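Long-range contacts in major extracellular endoglucanase (Xanthomonas campestris pv. campestris, PDB 4TUF), which catalyses the internal hydrolysis of (1->4)-beta-D-glucosidic linkages in cellulose and related beta-glucans with this family 5 TIM-barrel catalytic domain: residues 25-30 / 111-116; 55-61 / 105-111; 65-71 / 86-92. All coordinates share one frame; numbering follows the deposited sequence. Where two conformers were deposited one is given.

Contact 1 of 3, residues 25-30 / 111-116. With 2HP (dihydrogenphosphate ion), chain J.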
loop_
_atom_site.group_PDB
_atom_site.type_symbol
_atom_site.label_atom_id
_atom_site.label_comp_id
_atom_site.label_asym_id
_atom_site.label_seq_id
_atom_site.Cartn_x
_atom_site.Cartn_y
_atom_site.Cartn_z
ATOM N N PHE A 25 -9.341 1.889 -2.386
ATOM C CA PHE A 25 -9.576 0.708 -3.214
ATOM C C PHE A 25 -10.689 0.891 -4.237
ATOM O O PHE A 25 -11.501 1.808 -4.121
ATOM C CB PHE A 25 -9.924 -0.493 -2.327
ATOM C CG PHE A 25 -8.764 -1.026 -1.543
ATOM C CD1 PHE A 25 -8.354 -0.406 -0.384
ATOM C CD2 PHE A 25 -8.080 -2.152 -1.971
ATOM C CE1 PHE A 25 -7.282 -0.894 0.328
ATOM C CE2 PHE A 25 -7.011 -2.644 -1.259
ATOM C CZ PHE A 25 -6.611 -2.016 -0.106
ATOM N N GLY A 26 -10.755 -0.030 -5.192
ATOM C CA GLY A 26 -11.799 -0.046 -6.191
ATOM C C GLY A 26 -11.242 -0.398 -7.557
ATOM O O GLY A 26 -11.768 -1.282 -8.239
ATOM N N PHE A 27 -10.165 0.279 -7.952
ATOM C CA PHE A 27 -9.597 0.114 -9.289
ATOM C C PHE A 27 -8.993 -1.273 -9.513
ATOM O O PHE A 27 -8.605 -1.609 -10.632
ATOM C CB PHE A 27 -8.529 1.183 -9.559
ATOM C CG PHE A 27 -9.087 2.545 -9.881
ATOM C CD1 PHE A 27 -9.703 2.786 -11.098
ATOM C CD2 PHE A 27 -8.981 3.587 -8.973
ATOM C CE1 PHE A 27 -10.214 4.034 -11.399
ATOM C CE2 PHE A 27 -9.489 4.837 -9.267
ATOM C CZ PHE A 27 -10.108 5.062 -10.481
ATOM N N GLU A 28 -8.906 -2.077 -8.457
ATOM C CA GLU A 28 -8.341 -3.415 -8.583
ATOM C C GLU A 28 -9.434 -4.470 -8.486
ATOM O O GLU A 28 -9.151 -5.658 -8.334
ATOM C CB GLU A 28 -7.262 -3.652 -7.516
ATOM C CG GLU A 28 -7.767 -4.105 -6.144
ATOM C CD GLU A 28 -8.663 -3.087 -5.451
ATOM O OE1 GLU A 28 -8.708 -1.910 -5.884
ATOM O OE2 GLU A 28 -9.321 -3.473 -4.458
ATOM N N THR A 29 -10.685 -4.033 -8.590
ATOM C CA THR A 29 -11.818 -4.939 -8.448
ATOM C C THR A 29 -12.634 -5.065 -9.727
ATOM O O THR A 29 -12.335 -4.429 -10.738
ATOM C CB THR A 29 -12.760 -4.484 -7.329
ATOM O OG1 THR A 29 -13.545 -3.378 -7.793
ATOM C CG2 THR A 29 -11.963 -4.076 -6.095
ATOM N N GLY A 30 -13.682 -5.882 -9.661
ATOM C CA GLY A 30 -14.539 -6.127 -10.802
ATOM C C GLY A 30 -15.214 -4.881 -11.333
ATOM O O GLY A 30 -15.630 -4.853 -12.487
ATOM N N HIS A 111 -2.077 -4.574 -7.550
ATOM C CA HIS A 111 -2.699 -5.257 -6.424
ATOM C C HIS A 111 -3.059 -6.702 -6.720
ATOM O O HIS A 111 -2.810 -7.597 -5.904
ATOM C CB HIS A 111 -3.948 -4.491 -5.993
ATOM C CG HIS A 111 -4.289 -4.655 -4.548
ATOM N ND1 HIS A 111 -3.657 -3.943 -3.552
ATOM C CD2 HIS A 111 -5.202 -5.442 -3.930
ATOM C CE1 HIS A 111 -4.165 -4.288 -2.381
ATOM N NE2 HIS A 111 -5.104 -5.195 -2.584
ATOM N N THR A 112 -3.659 -6.929 -7.882
ATOM C CA THR A 112 -4.115 -8.264 -8.247
ATOM C C THR A 112 -3.993 -8.478 -9.742
ATOM O O THR A 112 -4.253 -7.562 -10.519
ATOM C CB THR A 112 -5.576 -8.504 -7.820
ATOM O OG1 THR A 112 -6.084 -9.667 -8.488
ATOM C CG2 THR A 112 -6.439 -7.315 -8.187
ATOM N N PRO A 113 -3.591 -9.693 -10.151
ATOM C CA PRO A 113 -3.441 -10.027 -11.573
ATOM C C PRO A 113 -4.759 -10.238 -12.312
ATOM O O PRO A 113 -4.732 -10.267 -13.542
ATOM C CB PRO A 113 -2.643 -11.334 -11.536
ATOM C CG PRO A 113 -3.019 -11.958 -10.230
ATOM C CD PRO A 113 -3.177 -10.804 -9.274
ATOM N N ASP A 114 -5.876 -10.380 -11.597
ATOM C CA ASP A 114 -7.136 -10.761 -12.239
ATOM C C ASP A 114 -8.371 -10.082 -11.671
ATOM O O ASP A 114 -9.476 -10.618 -11.780
ATOM C CB ASP A 114 -7.335 -12.282 -12.157
ATOM C CG ASP A 114 -7.281 -12.819 -10.725
ATOM O OD1 ASP A 114 -7.617 -12.083 -9.769
ATOM O OD2 ASP A 114 -6.905 -13.998 -10.556
ATOM N N CYS A 115 -8.188 -8.919 -11.055
ATOM C CA CYS A 115 -9.311 -8.158 -10.511
ATOM C C CYS A 115 -10.127 -8.980 -9.504
ATOM O O CYS A 115 -11.337 -8.795 -9.367
ATOM C CB CYS A 115 -10.202 -7.645 -11.655
ATOM S SG CYS A 115 -9.444 -6.284 -12.587
ATOM N N ALA A 116 -9.449 -9.885 -8.804
ATOM C CA ALA A 116 -10.069 -10.690 -7.751
ATOM C C ALA A 116 -9.094 -10.905 -6.584
ATOM O O ALA A 116 -8.765 -9.965 -5.860
ATOM C CB ALA A 116 -10.547 -12.024 -8.304
HETATM P P 2HP J . -8.994 -15.947 -7.465
HETATM O O1 2HP J . -8.585 -14.618 -8.058
HETATM O O2 2HP J . -7.946 -16.404 -6.475
HETATM O O3 2HP J . -10.314 -15.785 -6.752
HETATM O O4 2HP J . -9.124 -16.981 -8.562
HETATM O O HOH W 1 -9.671 -7.167 -5.664
#

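Contact 2 of 3, residues 55-61 / 105-111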
loop_
_atom_site.group_PDB
_atom_site.type_symbol
_atom_site.label_atom_id
_atom_site.label_comp_id
_atom_site.label_asym_id
_atom_site.label_seq_id
_atom_site.Cartn_x
_atom_site.Cartn_y
_atom_site.Cartn_z
ATOM N N ASN A 55 -2.430 13.630 2.972
ATOM C CA ASN A 55 -1.787 14.260 1.827
ATOM C C ASN A 55 -1.228 13.223 0.867
ATOM O O ASN A 55 -0.496 13.558 -0.060
ATOM C CB ASN A 55 -0.676 15.203 2.282
ATOM C CG ASN A 55 0.596 14.472 2.657
ATOM O OD1 ASN A 55 0.568 13.307 3.057
ATOM N ND2 ASN A 55 1.726 15.159 2.536
ATOM N N ALA A 56 -1.564 11.961 1.106
ATOM C CA ALA A 56 -1.017 10.878 0.307
ATOM C C ALA A 56 -2.022 9.748 0.156
ATOM O O ALA A 56 -2.809 9.482 1.057
ATOM C CB ALA A 56 0.271 10.363 0.924
ATOM N N VAL A 57 -1.975 9.077 -0.988
ATOM C CA VAL A 57 -2.939 8.041 -1.313
ATOM C C VAL A 57 -2.249 6.855 -1.994
ATOM O O VAL A 57 -1.404 7.032 -2.873
ATOM C CB VAL A 57 -4.064 8.609 -2.220
ATOM C CG1 VAL A 57 -4.544 7.582 -3.226
ATOM C CG2 VAL A 57 -5.220 9.122 -1.381
ATOM N N ARG A 58 -2.601 5.647 -1.568
ATOM C CA ARG A 58 -2.139 4.436 -2.226
ATOM C C ARG A 58 -3.277 3.875 -3.080
ATOM O O ARG A 58 -4.334 3.535 -2.555
ATOM C CB ARG A 58 -1.668 3.412 -1.191
ATOM C CG ARG A 58 -1.003 2.158 -1.756
ATOM C CD ARG A 58 -0.438 1.331 -0.609
ATOM N NE ARG A 58 0.222 0.093 -1.023
ATOM C CZ ARG A 58 -0.363 -1.102 -1.027
ATOM N NH1 ARG A 58 -1.632 -1.223 -0.654
ATOM N NH2 ARG A 58 0.319 -2.175 -1.403
ATOM N N LEU A 59 -3.058 3.792 -4.390
ATOM C CA LEU A 59 -4.091 3.369 -5.342
ATOM C C LEU A 59 -3.892 1.960 -5.892
ATOM O O LEU A 59 -3.112 1.758 -6.822
ATOM C CB LEU A 59 -4.153 4.339 -6.525
ATOM C CG LEU A 59 -5.154 5.487 -6.486
ATOM C CD1 LEU A 59 -5.207 6.151 -7.848
ATOM C CD2 LEU A 59 -6.527 4.986 -6.079
ATOM N N PRO A 60 -4.599 0.976 -5.322
ATOM C CA PRO A 60 -4.595 -0.347 -5.953
ATOM C C PRO A 60 -5.193 -0.315 -7.362
ATOM O O PRO A 60 -6.141 0.420 -7.612
ATOM C CB PRO A 60 -5.464 -1.189 -5.008
ATOM C CG PRO A 60 -5.358 -0.499 -3.676
ATOM C CD PRO A 60 -5.254 0.969 -4.002
ATOM N N PHE A 61 -4.624 -1.093 -8.274
ATOM C CA PHE A 61 -5.196 -1.266 -9.605
ATOM C C PHE A 61 -4.978 -2.709 -10.065
ATOM O O PHE A 61 -4.273 -3.473 -9.415
ATOM C CB PHE A 61 -4.577 -0.288 -10.604
ATOM C CG PHE A 61 -3.127 -0.562 -10.901
ATOM C CD1 PHE A 61 -2.761 -1.417 -11.935
ATOM C CD2 PHE A 61 -2.127 0.029 -10.143
ATOM C CE1 PHE A 61 -1.425 -1.681 -12.203
ATOM C CE2 PHE A 61 -0.794 -0.230 -10.404
ATOM C CZ PHE A 61 -0.442 -1.086 -11.437
ATOM N N TYR A 105 0.065 13.253 -2.872
ATOM C CA TYR A 105 0.995 12.253 -3.382
ATOM C C TYR A 105 0.260 10.956 -3.679
ATOM O O TYR A 105 -0.648 10.569 -2.946
ATOM C CB TYR A 105 2.130 12.007 -2.384
ATOM C CG TYR A 105 2.964 13.233 -2.094
ATOM C CD1 TYR A 105 3.935 13.663 -2.990
ATOM C CD2 TYR A 105 2.780 13.965 -0.926
ATOM C CE1 TYR A 105 4.703 14.789 -2.733
ATOM C CE2 TYR A 105 3.540 15.097 -0.662
ATOM C CZ TYR A 105 4.501 15.503 -1.570
ATOM O OH TYR A 105 5.260 16.624 -1.318
ATOM N N VAL A 106 0.651 10.284 -4.756
ATOM C CA VAL A 106 -0.008 9.041 -5.145
ATOM C C VAL A 106 0.987 7.892 -5.329
ATOM O O VAL A 106 1.902 7.976 -6.146
ATOM C CB VAL A 106 -0.813 9.227 -6.453
ATOM C CG1 VAL A 106 -1.413 7.911 -6.911
ATOM C CG2 VAL A 106 -1.895 10.261 -6.260
ATOM N N LEU A 107 0.802 6.823 -4.562
ATOM C CA LEU A 107 1.583 5.607 -4.733
ATOM C C LEU A 107 0.712 4.553 -5.414
ATOM O O LEU A 107 -0.202 4.003 -4.803
ATOM C CB LEU A 107 2.109 5.092 -3.382
ATOM C CG LEU A 107 3.077 3.887 -3.385
ATOM C CD1 LEU A 107 4.382 4.202 -4.111
ATOM C CD2 LEU A 107 3.379 3.393 -1.971
ATOM N N LEU A 108 0.985 4.281 -6.685
ATOM C CA LEU A 108 0.237 3.261 -7.409
ATOM C C LEU A 108 0.665 1.866 -6.938
ATOM O O LEU A 108 1.804 1.666 -6.527
ATOM C CB LEU A 108 0.425 3.430 -8.923
ATOM C CG LEU A 108 -0.153 4.753 -9.446
ATOM C CD1 LEU A 108 0.299 5.058 -10.852
ATOM C CD2 LEU A 108 -1.672 4.749 -9.382
ATOM N N ASP A 109 -0.264 0.916 -6.998
ATOM C CA ASP A 109 -0.087 -0.403 -6.402
ATOM C C ASP A 109 -0.643 -1.497 -7.321
ATOM O O ASP A 109 -1.838 -1.528 -7.610
ATOM C CB ASP A 109 -0.770 -0.434 -5.026
ATOM C CG ASP A 109 -1.062 -1.848 -4.528
ATOM O OD1 ASP A 109 -0.305 -2.787 -4.855
ATOM O OD2 ASP A 109 -2.055 -2.018 -3.786
ATOM N N HIS A 110 0.231 -2.389 -7.777
ATOM C CA HIS A 110 -0.176 -3.521 -8.610
ATOM C C HIS A 110 -0.759 -4.599 -7.713
ATOM O O HIS A 110 -0.031 -5.445 -7.180
ATOM C CB HIS A 110 1.007 -4.069 -9.408
ATOM C CG HIS A 110 0.614 -5.040 -10.476
ATOM N ND1 HIS A 110 0.018 -6.253 -10.197
ATOM C CD2 HIS A 110 0.725 -4.974 -11.825
ATOM C CE1 HIS A 110 -0.225 -6.891 -11.330
ATOM N NE2 HIS A 110 0.197 -6.137 -12.332
ATOM N N HIS A 111 -2.077 -4.574 -7.550
ATOM C CA HIS A 111 -2.699 -5.257 -6.424
ATOM C C HIS A 111 -3.059 -6.702 -6.720
ATOM O O HIS A 111 -2.810 -7.597 -5.904
ATOM C CB HIS A 111 -3.948 -4.491 -5.993
ATOM C CG HIS A 111 -4.289 -4.655 -4.548
ATOM N ND1 HIS A 111 -3.657 -3.943 -3.552
ATOM C CD2 HIS A 111 -5.202 -5.442 -3.930
ATOM C CE1 HIS A 111 -4.165 -4.288 -2.381
ATOM N NE2 HIS A 111 -5.104 -5.195 -2.584
#

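Contact 3 of 3, residues 65-71 / 86-92. With 2HP (dihydrogenphosphate ion), chain K; 2HP (dihydrogenphosphate ion), chain G.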
loop_
_atom_site.group_PDB
_atom_site.type_symbol
_atom_site.label_atom_id
_atom_site.label_comp_id
_atom_site.label_asym_id
_atom_site.label_seq_id
_atom_site.Cartn_x
_atom_site.Cartn_y
_atom_site.Cartn_z
ATOM N N THR A 65 -8.088 -2.974 -15.581
ATOM C CA THR A 65 -8.385 -1.548 -15.464
ATOM C C THR A 65 -7.559 -0.713 -16.449
ATOM O O THR A 65 -8.015 0.328 -16.936
ATOM C CB THR A 65 -8.132 -1.055 -14.025
ATOM O OG1 THR A 65 -9.102 -1.643 -13.150
ATOM C CG2 THR A 65 -8.231 0.455 -13.931
ATOM N N LEU A 66 -6.356 -1.190 -16.762
ATOM C CA LEU A 66 -5.438 -0.454 -17.624
ATOM C C LEU A 66 -5.728 -0.655 -19.110
ATOM O O LEU A 66 -5.096 -0.022 -19.955
ATOM C CB LEU A 66 -3.996 -0.865 -17.335
ATOM C CG LEU A 66 -3.503 -0.848 -15.888
ATOM C CD1 LEU A 66 -2.086 -1.391 -15.841
ATOM C CD2 LEU A 66 -3.570 0.557 -15.300
ATOM N N ARG A 67 -6.672 -1.534 -19.433
ATOM C CA ARG A 67 -7.001 -1.807 -20.830
ATOM C C ARG A 67 -8.011 -0.798 -21.369
ATOM O O ARG A 67 -8.841 -0.276 -20.628
ATOM C CB ARG A 67 -7.522 -3.235 -20.987
ATOM C CG ARG A 67 -6.434 -4.280 -20.797
ATOM C CD ARG A 67 -6.989 -5.665 -20.497
ATOM N NE ARG A 67 -5.941 -6.539 -19.972
ATOM C CZ ARG A 67 -6.169 -7.652 -19.282
ATOM N NH1 ARG A 67 -7.417 -8.035 -19.031
ATOM N NH2 ARG A 67 -5.145 -8.378 -18.838
ATOM N N SER A 68 -7.927 -0.540 -22.669
ATOM C CA SER A 68 -8.581 0.607 -23.290
ATOM C C SER A 68 -10.100 0.609 -23.172
ATOM O O SER A 68 -10.702 1.659 -22.936
ATOM C CB SER A 68 -8.194 0.685 -24.769
ATOM O OG SER A 68 -6.805 0.918 -24.917
ATOM N N ASP A 69 -10.714 -0.560 -23.331
ATOM C CA ASP A 69 -12.169 -0.640 -23.414
ATOM C C ASP A 69 -12.825 -1.293 -22.197
ATOM O O ASP A 69 -14.007 -1.630 -22.234
ATOM C CB ASP A 69 -12.572 -1.396 -24.680
ATOM C CG ASP A 69 -11.726 -2.629 -24.907
ATOM O OD1 ASP A 69 -10.979 -3.011 -23.977
ATOM O OD2 ASP A 69 -11.801 -3.212 -26.011
ATOM N N THR A 70 -12.071 -1.474 -21.121
ATOM C CA THR A 70 -12.667 -1.948 -19.879
ATOM C C THR A 70 -13.616 -0.885 -19.328
ATOM O O THR A 70 -13.212 0.249 -19.063
ATOM C CB THR A 70 -11.600 -2.293 -18.826
ATOM O OG1 THR A 70 -10.860 -3.443 -19.255
ATOM C CG2 THR A 70 -12.252 -2.600 -17.479
ATOM N N MET A 71 -14.885 -1.245 -19.180
ATOM C CA MET A 71 -15.874 -0.303 -18.671
ATOM C C MET A 71 -16.025 -0.441 -17.162
ATOM O O MET A 71 -15.869 -1.531 -16.615
ATOM C CB MET A 71 -17.219 -0.514 -19.364
ATOM C CG MET A 71 -17.214 -0.158 -20.850
ATOM S SD MET A 71 -16.853 1.586 -21.176
ATOM C CE MET A 71 -18.264 2.387 -20.407
ATOM N N LEU A 86 -16.953 7.549 -19.892
ATOM C CA LEU A 86 -15.525 7.289 -19.740
ATOM C C LEU A 86 -15.223 5.815 -19.508
ATOM O O LEU A 86 -15.981 5.116 -18.837
ATOM C CB LEU A 86 -14.955 8.107 -18.582
ATOM C CG LEU A 86 -15.045 9.625 -18.716
ATOM C CD1 LEU A 86 -14.274 10.305 -17.590
ATOM C CD2 LEU A 86 -14.539 10.073 -20.079
ATOM N N THR A 87 -14.113 5.345 -20.069
ATOM C CA THR A 87 -13.617 4.011 -19.761
ATOM C C THR A 87 -12.904 4.075 -18.419
ATOM O O THR A 87 -12.542 5.157 -17.962
ATOM C CB THR A 87 -12.665 3.485 -20.848
ATOM O OG1 THR A 87 -11.403 4.155 -20.759
ATOM C CG2 THR A 87 -13.252 3.725 -22.223
ATOM N N SER A 88 -12.702 2.929 -17.785
ATOM C CA SER A 88 -12.059 2.900 -16.474
ATOM C C SER A 88 -10.646 3.482 -16.521
ATOM O O SER A 88 -10.185 4.084 -15.559
ATOM C CB SER A 88 -12.023 1.472 -15.928
ATOM O OG SER A 88 -11.204 0.638 -16.725
ATOM N N LEU A 89 -9.959 3.298 -17.641
ATOM C CA LEU A 89 -8.639 3.889 -17.815
ATOM C C LEU A 89 -8.728 5.410 -17.753
ATOM O O LEU A 89 -7.934 6.067 -17.078
ATOM C CB LEU A 89 -8.021 3.448 -19.142
ATOM C CG LEU A 89 -6.637 4.022 -19.454
ATOM C CD1 LEU A 89 -5.649 3.712 -18.337
ATOM C CD2 LEU A 89 -6.137 3.475 -20.774
ATOM N N GLN A 90 -9.713 5.963 -18.449
ATOM C CA GLN A 90 -9.908 7.406 -18.466
ATOM C C GLN A 90 -10.359 7.931 -17.106
ATOM O O GLN A 90 -10.136 9.094 -16.783
ATOM C CB GLN A 90 -10.911 7.791 -19.549
ATOM C CG GLN A 90 -10.403 7.526 -20.955
ATOM C CD GLN A 90 -11.500 7.601 -21.995
ATOM O OE1 GLN A 90 -12.685 7.517 -21.673
ATOM N NE2 GLN A 90 -11.110 7.760 -23.253
ATOM N N ILE A 91 -10.984 7.076 -16.304
ATOM C CA ILE A 91 -11.395 7.492 -14.969
ATOM C C ILE A 91 -10.175 7.486 -14.046
ATOM O O ILE A 91 -10.007 8.383 -13.222
ATOM C CB ILE A 91 -12.521 6.592 -14.408
ATOM C CG1 ILE A 91 -13.776 6.731 -15.274
ATOM C CG2 ILE A 91 -12.859 6.972 -12.972
ATOM C CD1 ILE A 91 -14.965 5.919 -14.784
ATOM N N LEU A 92 -9.312 6.487 -14.207
ATOM C CA LEU A 92 -8.047 6.454 -13.482
ATOM C C LEU A 92 -7.232 7.695 -13.834
ATOM O O LEU A 92 -6.717 8.382 -12.949
ATOM C CB LEU A 92 -7.265 5.180 -13.805
ATOM C CG LEU A 92 -5.925 4.956 -13.092
ATOM C CD1 LEU A 92 -6.106 4.987 -11.579
ATOM C CD2 LEU A 92 -5.273 3.635 -13.536
HETATM P P 2HP K . -2.377 -2.979 -21.159
HETATM O O1 2HP K . -3.011 -1.703 -21.664
HETATM O O2 2HP K . -3.070 -3.436 -19.898
HETATM O O3 2HP K . -2.502 -4.048 -22.218
HETATM O O4 2HP K . -0.922 -2.728 -20.845
HETATM P P 2HP G . -1.358 -7.290 -20.542
HETATM O O1 2HP G . -0.251 -6.273 -20.708
HETATM O O2 2HP G . -1.500 -7.651 -19.081
HETATM O O3 2HP G . -2.668 -6.704 -21.016
HETATM O O4 2HP G . -1.035 -8.522 -21.363
#

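Contact 1 of 3, residues 25-30 / 111-116
Phe25 turns the edge of its ring to the face of the His111 imidazole in an offset edge-to-face pair, planes at 88°, with CE2 3.4 Å from His111 NE2. Its CG lies anti to the carbonyl carbon (chi1 -72°), which carries the ring end to the histidine. A type I turn from Gly26 to Thr29 follows; Gly26 O accepts from both Thr29 N and Thr29 OG1. Inside this turn Glu28 folds back, bent at chi2 (-63°), until OE1 takes Gly26 N at 2.9 Å on its syn lone pair. The aliphatic part of Glu28 lies beside His111, pointing the same way, Glu28 CG 3.6 Å from His111 CD2. Its carbonyl faces the other loop: Glu28 O meets Cys115 CA in a CA-H...O contact, and a water donates to Glu28 O and to Ala116 O. Thr29 O lies near Cys115 SG, which is bonded to Cys62. On the far loop Thr112 OG1 accepts from Asp114 N, an ST turn, and is also hydrogen-bonded to Gly117 O, while Asp114 OD2 and Ala116 CB border a dihydrogenphosphate. The loops, which follow barrel strands 16-23 and 105-110 at their C-terminal ends, thus join by packing and a water bridge; the aliphatic part of Glu28 and the edge of Phe25 pack against His111, which lies beside the probable nucleophile Glu278 and whose ND1 is bonded to Asp109.

Contact 2 of 3, residues 55-61 / 105-111
Arg58 lays its guanidinium over Asp109, the two planes 26° apart and stacked. Asp109 OD2 sits 3.0 Å above the guanidinium plane, so this salt bridge, 3.3 Å from Arg58 NH1 to Asp109 OD2, rests on charge alone. The same OD2 receives His111 ND1 at 2.5 Å, close to the imidazole plane. An extended chain, CG anti to the backbone N (chi1 -173°), carries Arg58 to this end of the sheet. Pro60 fills the notch between Asp109 and His111: its CG rests 3.6 Å from Asp109 OD2 and its CB against ND1. On the other face Leu59 and Leu108 lie side by side, CB to CD2 3.8 Å, and the Phe61 ring tucks under the next strand, one face receiving His110 CA 3.7 Å above its plane. Seven backbone bonds in parallel register, from Tyr105 N to Asn55 O through His111 N to Phe61 O, zip the strands together. These are neighbouring TIM-barrel strands, 56-61 flanked by 16-23 and 105-110 by 149-153. Arg58 also bridges to Asp153, Glu196 and Glu278 inside the barrel, whereas Leu59 and Leu108 meet helix 88-102 and Phe61 packs on Val139 of helix 129-143.

Contact 3 of 3, residues 65-71 / 86-92
Ser88, first residue of helix 88-102, grips the carbonyl of Thr70 at a capped helix start: Thr87 is the N-cap, and Thr87 with Gln90 forms a capping box. This helix belongs to the beta-alpha-beta crossover from strand 56-61 to strand 105-110 of the TIM barrel, and residues 65-71 form part of the loop leading into it. Among the polar links, Ser88 N reaches Thr70 O at 3.0 Å and nearly straight (169°), while Ser88 OG gives a second bond to the same oxygen at 3.1 Å, from above the carbonyl plane. Placed between the backbone N and the carbonyl carbon (chi1 65°), OG can share that acceptor with its own amide. Thr87 OG1 adds a weak bond to Ser68 O, and within the box Thr87 N donates to Gln90 OE1 at 3.1 Å while Gln90 N returns a weak bond to OG1. Apolar packing is supplied by Leu66, whose CD2 meets Leu92 CD2 at 3.9 Å as the two side chains cross obliquely. Leu66 also packs on Phe138 and Val139 of helix 129-143, and Leu92 on Leu59 of strand 56-61. Two methyl groups lie against backbone carbonyl oxygens: Leu89 CD2 on Leu66 O and, where Met71 curls back, bent at chi2 and chi3, Met71 CE near Leu86 O. Contacts with the anions lie on the far side of the loop, where Arg67 turns from the helix to two dihydrogenphosphates: CG makes a van der Waals approach to O2 of one, and NE donates a weak bond, 3.4 Å long, to O3 of the other.

Contact 2 pairs strand 56-61 with the next barrel strand, contact 1 joins the loops after strands 16-23 and 105-110, and contact 3 sets the loop after strand 56-61 against the start of helix 88-102. Contacts 1 and 2 share His111 and touch where Phe25 CD2 lies 3.6 Å from Pro60 CG; their centres are 13 Å apart. Phe27 O and Thr65 OG1, 2.6 Å apart, probably hydrogen-bond contact 1 to contact 3. Phe61 CE1 and Leu66 CD1, at 3.7 Å, join contact 2 to contact 3. The side chain of Arg58 comes within about 3 Å of the probable nucleophile Glu278, and that of His111 within about 6 Å of the probable proton donor Glu157; contact 3 lies away from both.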